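Local coordinates for ribosomal RNA processing protein 6 (Trypanosoma brucei brucei, PDB 4NLC), which probably degrades RNA from the 3' end as a nuclear exosome exoribonuclease, represented here by the catalytic core with its exonuclease and HRDC domains, at residues 58-63 against 230-235; 98-103 against 205-210; 107-112 against 155-160. The protein carries 1 engineered substitution. All blocks are in the same frame, centred on the assembly; numbering follows the deposited sequence.

Contact 1. Residues 58-63 against 230-235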
loop_
_atom_site.group_PDB
_atom_site.type_symbol
_atom_site.label_atom_id
_atom_site.label_comp_id
_atom_site.label_asym_id
_atom_site.label_seq_id
_atom_site.Cartn_x
_atom_site.Cartn_y
_atom_site.Cartn_z
ATOM N N LYS A 58 21.730 16.053 -17.457
ATOM C CA LYS A 58 20.757 16.759 -18.280
ATOM C C LYS A 58 20.087 17.906 -17.549
ATOM O O LYS A 58 19.885 17.834 -16.333
ATOM C CB LYS A 58 19.687 15.790 -18.814
ATOM C CG LYS A 58 20.144 15.059 -20.076
ATOM C CD LYS A 58 19.096 14.128 -20.660
ATOM C CE LYS A 58 19.745 13.160 -21.622
ATOM N NZ LYS A 58 18.758 12.533 -22.532
ATOM N N THR A 59 19.712 18.959 -18.309
ATOM C CA THR A 59 18.973 20.109 -17.799
ATOM C C THR A 59 17.606 19.598 -17.346
ATOM O O THR A 59 17.001 18.719 -17.986
ATOM C CB THR A 59 18.830 21.190 -18.888
ATOM O OG1 THR A 59 20.133 21.630 -19.271
ATOM C CG2 THR A 59 18.016 22.395 -18.425
ATOM N N GLU A 60 17.145 20.133 -16.223
ATOM C CA GLU A 60 15.860 19.764 -15.645
ATOM C C GLU A 60 14.687 20.315 -16.482
ATOM O O GLU A 60 14.814 21.367 -17.120
ATOM C CB GLU A 60 15.789 20.246 -14.185
ATOM C CG GLU A 60 15.958 21.749 -14.008
ATOM C CD GLU A 60 17.352 22.317 -13.820
ATOM O OE1 GLU A 60 18.345 21.617 -14.126
ATOM O OE2 GLU A 60 17.449 23.487 -13.389
ATOM N N THR A 61 13.566 19.585 -16.495
ATOM C CA THR A 61 12.319 19.996 -17.149
ATOM C C THR A 61 11.414 20.412 -15.986
ATOM O O THR A 61 11.040 19.555 -15.171
ATOM C CB THR A 61 11.737 18.869 -17.994
ATOM O OG1 THR A 61 12.653 18.576 -19.045
ATOM C CG2 THR A 61 10.371 19.208 -18.566
ATOM N N PRO A 62 11.131 21.727 -15.823
ATOM C CA PRO A 62 10.316 22.143 -14.674
ATOM C C PRO A 62 8.874 21.679 -14.760
ATOM O O PRO A 62 8.354 21.433 -15.847
ATOM C CB PRO A 62 10.466 23.673 -14.629
ATOM C CG PRO A 62 11.505 24.012 -15.667
ATOM C CD PRO A 62 11.503 22.884 -16.658
ATOM N N TYR A 63 8.266 21.495 -13.594
ATOM C CA TYR A 63 6.879 21.097 -13.421
ATOM C C TYR A 63 5.983 22.141 -14.093
ATOM O O TYR A 63 6.354 23.311 -14.212
ATOM C CB TYR A 63 6.552 20.976 -11.920
ATOM C CG TYR A 63 6.851 22.228 -11.115
ATOM C CD1 TYR A 63 8.132 22.481 -10.631
ATOM C CD2 TYR A 63 5.851 23.157 -10.834
ATOM C CE1 TYR A 63 8.420 23.648 -9.923
ATOM C CE2 TYR A 63 6.130 24.325 -10.124
ATOM C CZ TYR A 63 7.413 24.554 -9.648
ATOM O OH TYR A 63 7.699 25.679 -8.906
ATOM N N TYR A 230 13.003 14.441 -9.549
ATOM C CA TYR A 230 13.815 13.372 -10.130
ATOM C C TYR A 230 15.045 13.967 -10.885
ATOM O O TYR A 230 16.171 13.556 -10.628
ATOM C CB TYR A 230 12.932 12.506 -11.067
ATOM C CG TYR A 230 13.693 11.537 -11.944
ATOM C CD1 TYR A 230 14.429 10.489 -11.386
ATOM C CD2 TYR A 230 13.606 11.607 -13.332
ATOM C CE1 TYR A 230 15.078 9.549 -12.188
ATOM C CE2 TYR A 230 14.247 10.668 -14.148
ATOM C CZ TYR A 230 14.988 9.644 -13.569
ATOM O OH TYR A 230 15.675 8.748 -14.349
ATOM N N ASP A 231 14.816 14.955 -11.775
ATOM C CA ASP A 231 15.860 15.650 -12.543
ATOM C C ASP A 231 16.888 16.322 -11.597
ATOM O O ASP A 231 18.089 16.130 -11.756
ATOM C CB ASP A 231 15.232 16.718 -13.458
ATOM C CG ASP A 231 14.406 16.235 -14.627
ATOM O OD1 ASP A 231 14.475 15.036 -14.951
ATOM O OD2 ASP A 231 13.725 17.067 -15.248
ATOM N N ARG A 232 16.404 17.035 -10.576
ATOM C CA ARG A 232 17.250 17.708 -9.581
ATOM C C ARG A 232 18.098 16.740 -8.726
ATOM O O ARG A 232 19.284 17.011 -8.486
ATOM C CB ARG A 232 16.401 18.638 -8.707
ATOM C CG ARG A 232 15.854 19.881 -9.457
ATOM C CD ARG A 232 16.885 20.962 -9.776
ATOM N NE ARG A 232 17.567 21.472 -8.577
ATOM C CZ ARG A 232 17.097 22.424 -7.774
ATOM N NH1 ARG A 232 15.931 23.010 -8.033
ATOM N NH2 ARG A 232 17.789 22.797 -6.707
ATOM N N LEU A 233 17.503 15.599 -8.294
ATOM C CA LEU A 233 18.237 14.577 -7.524
ATOM C C LEU A 233 19.293 13.877 -8.385
ATOM O O LEU A 233 20.374 13.573 -7.884
ATOM C CB LEU A 233 17.289 13.564 -6.887
ATOM C CG LEU A 233 16.400 14.116 -5.775
ATOM C CD1 LEU A 233 15.331 13.106 -5.388
ATOM C CD2 LEU A 233 17.221 14.514 -4.576
ATOM N N LYS A 234 18.991 13.655 -9.688
ATOM C CA LYS A 234 19.951 13.075 -10.644
ATOM C C LYS A 234 21.198 13.934 -10.743
ATOM O O LYS A 234 22.295 13.395 -10.675
ATOM C CB LYS A 234 19.335 12.924 -12.049
ATOM C CG LYS A 234 18.603 11.610 -12.231
ATOM C CD LYS A 234 17.711 11.587 -13.463
ATOM C CE LYS A 234 18.384 11.867 -14.780
ATOM N NZ LYS A 234 17.572 11.375 -15.931
ATOM N N GLN A 235 21.035 15.265 -10.857
ATOM C CA GLN A 235 22.169 16.213 -10.934
ATOM C C GLN A 235 23.006 16.196 -9.655
ATOM O O GLN A 235 24.224 16.182 -9.743
ATOM C CB GLN A 235 21.695 17.638 -11.242
ATOM C CG GLN A 235 20.945 17.744 -12.562
ATOM C CD GLN A 235 20.281 19.083 -12.744
ATOM O OE1 GLN A 235 19.926 19.776 -11.789
ATOM N NE2 GLN A 235 20.056 19.454 -13.982
HETATM O O HOH W 1 18.838 15.745 -14.703
HETATM O O HOH W 2 14.686 17.115 -18.136
#

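Contact 2. Residues 98-103 against 205-210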
loop_
_atom_site.group_PDB
_atom_site.type_symbol
_atom_site.label_atom_id
_atom_site.label_comp_id
_atom_site.label_asym_id
_atom_site.label_seq_id
_atom_site.Cartn_x
_atom_site.Cartn_y
_atom_site.Cartn_z
ATOM N N GLU A 98 -2.811 5.690 -3.556
ATOM C CA GLU A 98 -3.535 5.926 -2.295
ATOM C C GLU A 98 -4.120 4.561 -1.892
ATOM O O GLU A 98 -4.394 3.715 -2.759
ATOM C CB GLU A 98 -4.578 7.043 -2.373
ATOM C CG GLU A 98 -4.010 8.393 -2.798
ATOM C CD GLU A 98 -2.936 9.011 -1.919
ATOM O OE1 GLU A 98 -2.844 8.644 -0.727
ATOM O OE2 GLU A 98 -2.192 9.880 -2.425
ATOM N N HIS A 99 -4.238 4.308 -0.602
ATOM C CA HIS A 99 -4.599 2.975 -0.085
ATOM C C HIS A 99 -5.616 3.028 1.078
ATOM O O HIS A 99 -5.826 4.087 1.673
ATOM C CB HIS A 99 -3.262 2.316 0.367
ATOM C CG HIS A 99 -3.307 0.881 0.794
ATOM N ND1 HIS A 99 -3.380 0.534 2.129
ATOM C CD2 HIS A 99 -3.144 -0.245 0.062
ATOM C CE1 HIS A 99 -3.341 -0.790 2.165
ATOM N NE2 HIS A 99 -3.215 -1.305 0.948
ATOM N N HIS A 100 -6.260 1.891 1.375
ATOM C CA HIS A 100 -7.201 1.765 2.481
ATOM C C HIS A 100 -6.857 0.520 3.305
ATOM O O HIS A 100 -6.722 -0.564 2.755
ATOM C CB HIS A 100 -8.677 1.721 2.003
ATOM C CG HIS A 100 -9.638 1.634 3.163
ATOM N ND1 HIS A 100 -9.948 2.752 3.931
ATOM C CD2 HIS A 100 -10.227 0.549 3.719
ATOM C CE1 HIS A 100 -10.754 2.320 4.891
ATOM N NE2 HIS A 100 -10.953 1.003 4.805
ATOM N N ASP A 101 -6.790 0.662 4.614
ATOM C CA ASP A 101 -6.427 -0.466 5.455
ATOM C C ASP A 101 -7.370 -0.737 6.608
ATOM O O ASP A 101 -7.256 -1.808 7.187
ATOM C CB ASP A 101 -4.967 -0.320 5.975
ATOM C CG ASP A 101 -4.640 0.948 6.751
ATOM O OD1 ASP A 101 -5.448 1.341 7.616
ATOM O OD2 ASP A 101 -3.545 1.507 6.538
ATOM N N PHE A 102 -8.261 0.202 6.987
ATOM C CA PHE A 102 -9.132 -0.033 8.163
ATOM C C PHE A 102 -10.242 -1.072 7.944
ATOM O O PHE A 102 -10.349 -2.009 8.722
ATOM C CB PHE A 102 -9.723 1.274 8.701
ATOM C CG PHE A 102 -10.229 1.157 10.120
ATOM C CD1 PHE A 102 -9.344 1.093 11.189
ATOM C CD2 PHE A 102 -11.590 1.101 10.389
ATOM C CE1 PHE A 102 -9.813 0.960 12.499
ATOM C CE2 PHE A 102 -12.055 0.979 11.700
ATOM C CZ PHE A 102 -11.162 0.908 12.741
ATOM N N TYR A 103 -11.059 -0.909 6.898
ATOM C CA TYR A 103 -12.177 -1.809 6.570
ATOM C C TYR A 103 -11.801 -2.828 5.513
ATOM O O TYR A 103 -12.507 -3.019 4.515
ATOM C CB TYR A 103 -13.428 -1.006 6.178
ATOM C CG TYR A 103 -13.933 -0.117 7.293
ATOM C CD1 TYR A 103 -14.659 -0.645 8.355
ATOM C CD2 TYR A 103 -13.729 1.263 7.259
ATOM C CE1 TYR A 103 -15.150 0.170 9.371
ATOM C CE2 TYR A 103 -14.239 2.093 8.257
ATOM C CZ TYR A 103 -14.935 1.538 9.322
ATOM O OH TYR A 103 -15.431 2.332 10.327
ATOM N N ASP A 205 -10.195 8.927 3.746
ATOM C CA ASP A 205 -10.825 7.700 3.284
ATOM C C ASP A 205 -10.818 7.746 1.744
ATOM O O ASP A 205 -11.624 8.457 1.116
ATOM C CB ASP A 205 -12.246 7.549 3.843
ATOM C CG ASP A 205 -12.849 6.161 3.644
ATOM O OD1 ASP A 205 -12.275 5.365 2.866
ATOM O OD2 ASP A 205 -13.864 5.855 4.306
ATOM N N TRP A 206 -9.883 6.998 1.142
ATOM C CA TRP A 206 -9.710 6.995 -0.311
ATOM C C TRP A 206 -10.686 6.057 -1.035
ATOM O O TRP A 206 -10.664 5.983 -2.258
ATOM C CB TRP A 206 -8.255 6.732 -0.679
ATOM C CG TRP A 206 -7.394 7.898 -0.339
ATOM C CD1 TRP A 206 -6.620 8.055 0.777
ATOM C CD2 TRP A 206 -7.297 9.127 -1.075
ATOM N NE1 TRP A 206 -6.025 9.303 0.769
ATOM C CE2 TRP A 206 -6.440 9.988 -0.346
ATOM C CE3 TRP A 206 -7.851 9.583 -2.287
ATOM C CZ2 TRP A 206 -6.092 11.261 -0.809
ATOM C CZ3 TRP A 206 -7.547 10.866 -2.715
ATOM C CH2 TRP A 206 -6.664 11.683 -1.990
ATOM N N ARG A 207 -11.603 5.428 -0.289
ATOM C CA ARG A 207 -12.645 4.590 -0.877
ATOM C C ARG A 207 -13.812 5.449 -1.360
ATOM O O ARG A 207 -14.657 4.941 -2.091
ATOM C CB ARG A 207 -13.221 3.649 0.187
ATOM C CG ARG A 207 -12.227 2.684 0.799
ATOM C CD ARG A 207 -12.950 1.832 1.813
ATOM N NE ARG A 207 -13.474 2.646 2.905
ATOM C CZ ARG A 207 -14.423 2.243 3.730
ATOM N NH1 ARG A 207 -14.977 1.048 3.579
ATOM N NH2 ARG A 207 -14.839 3.034 4.704
ATOM N N VAL A 208 -13.927 6.707 -0.888
ATOM C CA VAL A 208 -15.100 7.524 -1.210
ATOM C C VAL A 208 -15.149 7.920 -2.681
ATOM O O VAL A 208 -14.127 8.219 -3.306
ATOM C CB VAL A 208 -15.349 8.745 -0.273
ATOM C CG1 VAL A 208 -15.464 8.299 1.189
ATOM C CG2 VAL A 208 -14.284 9.830 -0.435
ATOM N N ARG A 209 -16.357 7.853 -3.228
ATOM C CA ARG A 209 -16.669 8.241 -4.594
ATOM C C ARG A 209 -17.975 9.042 -4.553
ATOM O O ARG A 209 -18.930 8.614 -3.907
ATOM C CB ARG A 209 -16.766 7.022 -5.548
ATOM C CG ARG A 209 -15.480 6.184 -5.689
ATOM C CD ARG A 209 -14.332 6.958 -6.360
ATOM N NE ARG A 209 -13.141 6.121 -6.513
ATOM C CZ ARG A 209 -12.121 6.054 -5.666
ATOM N NH1 ARG A 209 -12.111 6.794 -4.566
ATOM N NH2 ARG A 209 -11.102 5.247 -5.914
ATOM N N PRO A 210 -18.042 10.221 -5.199
ATOM C CA PRO A 210 -16.980 10.876 -5.981
ATOM C C PRO A 210 -15.844 11.364 -5.099
ATOM O O PRO A 210 -16.019 11.547 -3.891
ATOM C CB PRO A 210 -17.715 12.056 -6.636
ATOM C CG PRO A 210 -18.838 12.374 -5.682
ATOM C CD PRO A 210 -19.283 11.028 -5.190
HETATM O O HOH W 3 -8.304 5.192 2.588
HETATM O O HOH W 4 -13.823 -1.389 2.755
#

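Contact 3. Residues 107-112 against 155-160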
loop_
_atom_site.group_PDB
_atom_site.type_symbol
_atom_site.label_atom_id
_atom_site.label_comp_id
_atom_site.label_asym_id
_atom_site.label_seq_id
_atom_site.Cartn_x
_atom_site.Cartn_y
_atom_site.Cartn_z
ATOM N N GLY A 107 -6.001 -4.981 3.216
ATOM C CA GLY A 107 -5.993 -3.622 2.699
ATOM C C GLY A 107 -6.085 -3.662 1.188
ATOM O O GLY A 107 -5.997 -4.737 0.580
ATOM N N PHE A 108 -6.317 -2.503 0.569
ATOM C CA PHE A 108 -6.403 -2.439 -0.886
ATOM C C PHE A 108 -6.056 -1.067 -1.425
ATOM O O PHE A 108 -6.369 -0.054 -0.807
ATOM C CB PHE A 108 -7.777 -2.941 -1.429
ATOM C CG PHE A 108 -9.010 -2.259 -0.875
ATOM C CD1 PHE A 108 -9.434 -1.037 -1.380
ATOM C CD2 PHE A 108 -9.770 -2.862 0.126
ATOM C CE1 PHE A 108 -10.579 -0.410 -0.869
ATOM C CE2 PHE A 108 -10.896 -2.226 0.655
ATOM C CZ PHE A 108 -11.307 -1.013 0.141
ATOM N N THR A 109 -5.494 -1.038 -2.631
ATOM C CA THR A 109 -5.189 0.215 -3.307
ATOM C C THR A 109 -6.485 0.869 -3.796
ATOM O O THR A 109 -7.311 0.218 -4.442
ATOM C CB THR A 109 -4.198 -0.019 -4.433
ATOM O OG1 THR A 109 -3.111 -0.778 -3.903
ATOM C CG2 THR A 109 -3.681 1.296 -5.026
ATOM N N CYS A 110 -6.618 2.163 -3.527
ATOM C CA CYS A 110 -7.785 2.963 -3.905
ATOM C C CYS A 110 -7.625 3.820 -5.162
ATOM O O CYS A 110 -8.603 4.055 -5.878
ATOM C CB CYS A 110 -8.197 3.830 -2.731
ATOM S SG CYS A 110 -8.894 2.888 -1.367
ATOM N N LEU A 111 -6.421 4.339 -5.381
ATOM C CA LEU A 111 -6.145 5.293 -6.439
ATOM C C LEU A 111 -4.707 5.196 -6.848
ATOM O O LEU A 111 -3.855 4.850 -6.031
ATOM C CB LEU A 111 -6.385 6.683 -5.843
ATOM C CG LEU A 111 -6.955 7.779 -6.715
ATOM C CD1 LEU A 111 -8.374 7.440 -7.200
ATOM C CD2 LEU A 111 -6.932 9.112 -5.952
ATOM N N MET A 112 -4.443 5.481 -8.127
ATOM C CA MET A 112 -3.090 5.504 -8.678
ATOM C C MET A 112 -2.979 6.882 -9.339
ATOM O O MET A 112 -3.887 7.302 -10.050
ATOM C CB MET A 112 -2.869 4.377 -9.715
ATOM C CG MET A 112 -1.503 4.429 -10.395
ATOM S SD MET A 112 -1.253 3.137 -11.645
ATOM C CE MET A 112 -0.805 1.785 -10.615
ATOM N N VAL A 155 5.263 -0.960 -3.911
ATOM C CA VAL A 155 5.789 -2.148 -4.592
ATOM C C VAL A 155 4.938 -3.361 -4.190
ATOM O O VAL A 155 4.576 -4.173 -5.028
ATOM C CB VAL A 155 7.319 -2.331 -4.249
ATOM C CG1 VAL A 155 7.817 -3.753 -4.522
ATOM C CG2 VAL A 155 8.171 -1.301 -4.987
ATOM N N ARG A 156 4.632 -3.457 -2.905
ATOM C CA ARG A 156 3.846 -4.540 -2.320
ATOM C C ARG A 156 2.376 -4.449 -2.763
ATOM O O ARG A 156 1.801 -5.428 -3.205
ATOM C CB ARG A 156 3.996 -4.502 -0.782
ATOM C CG ARG A 156 5.311 -5.128 -0.335
ATOM C CD ARG A 156 5.622 -4.813 1.123
ATOM N NE ARG A 156 7.069 -4.747 1.343
ATOM C CZ ARG A 156 7.816 -5.765 1.758
ATOM N NH1 ARG A 156 7.262 -6.947 2.009
ATOM N NH2 ARG A 156 9.120 -5.608 1.933
ATOM N N TRP A 157 1.782 -3.279 -2.641
ATOM C CA TRP A 157 0.397 -2.993 -3.016
ATOM C C TRP A 157 0.092 -3.397 -4.443
ATOM O O TRP A 157 -0.892 -4.114 -4.666
ATOM C CB TRP A 157 0.092 -1.504 -2.796
ATOM C CG TRP A 157 0.142 -1.082 -1.349
ATOM C CD1 TRP A 157 0.116 -1.897 -0.251
ATOM C CD2 TRP A 157 0.200 0.264 -0.851
ATOM N NE1 TRP A 157 0.141 -1.141 0.901
ATOM C CE2 TRP A 157 0.175 0.191 0.562
ATOM C CE3 TRP A 157 0.213 1.532 -1.460
ATOM C CZ2 TRP A 157 0.185 1.335 1.378
ATOM C CZ3 TRP A 157 0.242 2.667 -0.652
ATOM C CH2 TRP A 157 0.218 2.562 0.750
ATOM N N LEU A 158 0.971 -2.980 -5.409
ATOM C CA LEU A 158 0.837 -3.266 -6.840
ATOM C C LEU A 158 0.725 -4.760 -7.083
ATOM O O LEU A 158 -0.042 -5.194 -7.930
ATOM C CB LEU A 158 2.040 -2.686 -7.633
ATOM C CG LEU A 158 2.068 -1.155 -7.903
ATOM C CD1 LEU A 158 3.339 -0.760 -8.652
ATOM C CD2 LEU A 158 0.914 -0.731 -8.738
ATOM N N GLN A 159 1.469 -5.546 -6.302
ATOM C CA GLN A 159 1.459 -6.997 -6.396
ATOM C C GLN A 159 0.163 -7.565 -5.850
ATOM O O GLN A 159 -0.559 -8.248 -6.564
ATOM C CB GLN A 159 2.682 -7.613 -5.691
ATOM C CG GLN A 159 4.006 -7.174 -6.300
ATOM C CD GLN A 159 5.187 -7.723 -5.547
ATOM O OE1 GLN A 159 5.115 -8.777 -4.904
ATOM N NE2 GLN A 159 6.323 -7.051 -5.660
ATOM N N LYS A 160 -0.123 -7.288 -4.590
ATOM C CA LYS A 160 -1.318 -7.753 -3.892
ATOM C C LYS A 160 -2.589 -7.526 -4.698
ATOM O O LYS A 160 -3.390 -8.448 -4.874
ATOM C CB LYS A 160 -1.414 -7.023 -2.528
ATOM C CG LYS A 160 -2.774 -7.106 -1.801
ATOM C CD LYS A 160 -2.788 -6.263 -0.492
ATOM C CE LYS A 160 -2.790 -4.728 -0.669
ATOM N NZ LYS A 160 -2.561 -4.018 0.629
#

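Contact 1. Residues 58-63 against 230-235
Q235 meets E60 where helix 226-238 of the RNase H-like, DEDD-family 3'-5' exonuclease domain holds the irregular segment 58-63 that leads toward strand 71-74. Glutamine suits its place because one amide nitrogen offers two N-H groups: NE2 of Q235 donates to the carbonyl O of K58 at 2.9 Å and to OE1 of E60 at 2.8 Å. Its chain runs straight beyond CG (chi2 170°), carrying the amide out to the loop. E60 is bent instead. Its CG sits between the backbone N and the carbonyl carbon and the chain turns at chi2 (-89°), setting the carboxylate across the amide, with the two planes 81° apart. OE1 is met nearly along its C-O bond.

D231, one turn earlier, works at shorter range. Its CB lies 3.6 Å from CB of E60, and OD2 takes the backbone N-H of T61 at 2.8 Å in an almost straight bond, on the anti side of the carboxylate. The other oxygen, OD1, forms a salt bridge with R117, which should hold the group in orientation. Two waters fill in the polar network: one links the carbonyls of K58 and D231, and the other accepts from OG1 of T61 while donating to O of T59 and, at 3.0 Å, to OD2 of D231.

Contact 2. Residues 98-103 against 205-210
R207 lies flat on the ring of H100, guanidinium and imidazole planes 15° apart and centres 4.2 Å apart. Its CD stands over the middle of the same face, 3.5 Å from the ring centroid. Arginine suits the place, being both long enough to span the ring and flat at its end; a bend at chi3 (-63°) lays the end group down. Farther along, NH2 comes within 3.3 Å of CD2 of Y103. One residue earlier, W206 offers an indole face to E98, whose CB makes a CH-pi contact 3.7 Å from the centroid of the five-membered ring, its carboxylate stacked beyond.

A second shell positions these groups. D205 meets the guanidinium edge-on in a bidentate, side-on salt bridge, OD1 to NE at 3.0 Å and OD2 to NH2, both through syn lone pairs; OD1 also takes the backbone N of R207, making an Asx turn within the type I turn 205-208. The H100 ring is held in part by the N-H of Y103, which reaches NE2 at 2.8 Å, tilted from the ring plane. One water joins O of H99, ND1 of H100 and N of W206. E98 belongs to the D-L-E sequence typical of DEDD exonucleases and lies close to D222, consistent with a metal-binding active site. Because NE2 of H100 accepts a bond, its ring is probably neutral, which would favour stacking against the cationic guanidinium.

Contact 3. Residues 107-112 against 155-160
Strand 108-112 and helix 155-160 run almost at right angles, their axes 8.1 Å apart at closest approach and their directions at 100°, with T109 and W157 the nearest pair at 6.4 Å between CA atoms. This is a helix laid across the central sheet of an RNase H-like exonuclease domain, and the two are joined by two side-chain contacts and one of a lysine on a backbone carbonyl.

At the middle, T109 turns OG1 toward the helix, 3.5 Å from CB of W157. The hydroxyl is beside its own backbone N (chi1 -50°), and there it bonds to OD2 of D161. Threonine thus suits a buried spot by offering a short polar group with a partner in the same helix. At M112, the side chain meets that of L158 at about a right angle, methyl to methyl, CE to CD2 at 3.6 Å; the flexible thioether bends at chi3 to bring CE across. At G107, K160 lays its CE 3.4 Å from the carbonyl O of the glycine. The aliphatic part of the lysine does this packing, while NZ goes on to bond with O of Q106 and NE2 of H99. G107 has a phi of 90°, and its backbone angles suit glycine because a beta carbon there would press on the preceding carbonyl O.

Within 107-112, C110 and L111 both face E98 of strand 92-100, a classic beta bulge that interrupts the regular pairing. L97 of that strand touches T109, M112 and W157. M112 also touches V123, which links the segment to strand 120-123 on its other side. Helix 152-162 thus rests on strand 108-115 through T109 and M112 and on strand 92-100 through L97 and through H99, whose ring stacks with the indole of W157.

How the contacts relate
Contacts 2 and 3 adjoin, their centres about 12 Å apart, and share neighbouring strands 92-100 and 108-115 of one sheet. They meet directly where N of E98 lies 2.8 Å from O of L111 in a probable hydrogen bond, and where O of W206 packs 3.3 Å from CB of C110. Contact 3 thus borders the strand that carries E98 at the probable active site. A bound di(hydroxyethyl)ether lies about 7 Å from the K160 side chain and about 8 Å from that of H99. Contact 1 stands apart, its centre about 33 Å from that of contact 2 and about 28 Å from that of contact 3, yet along the sequence both lie between its two segments.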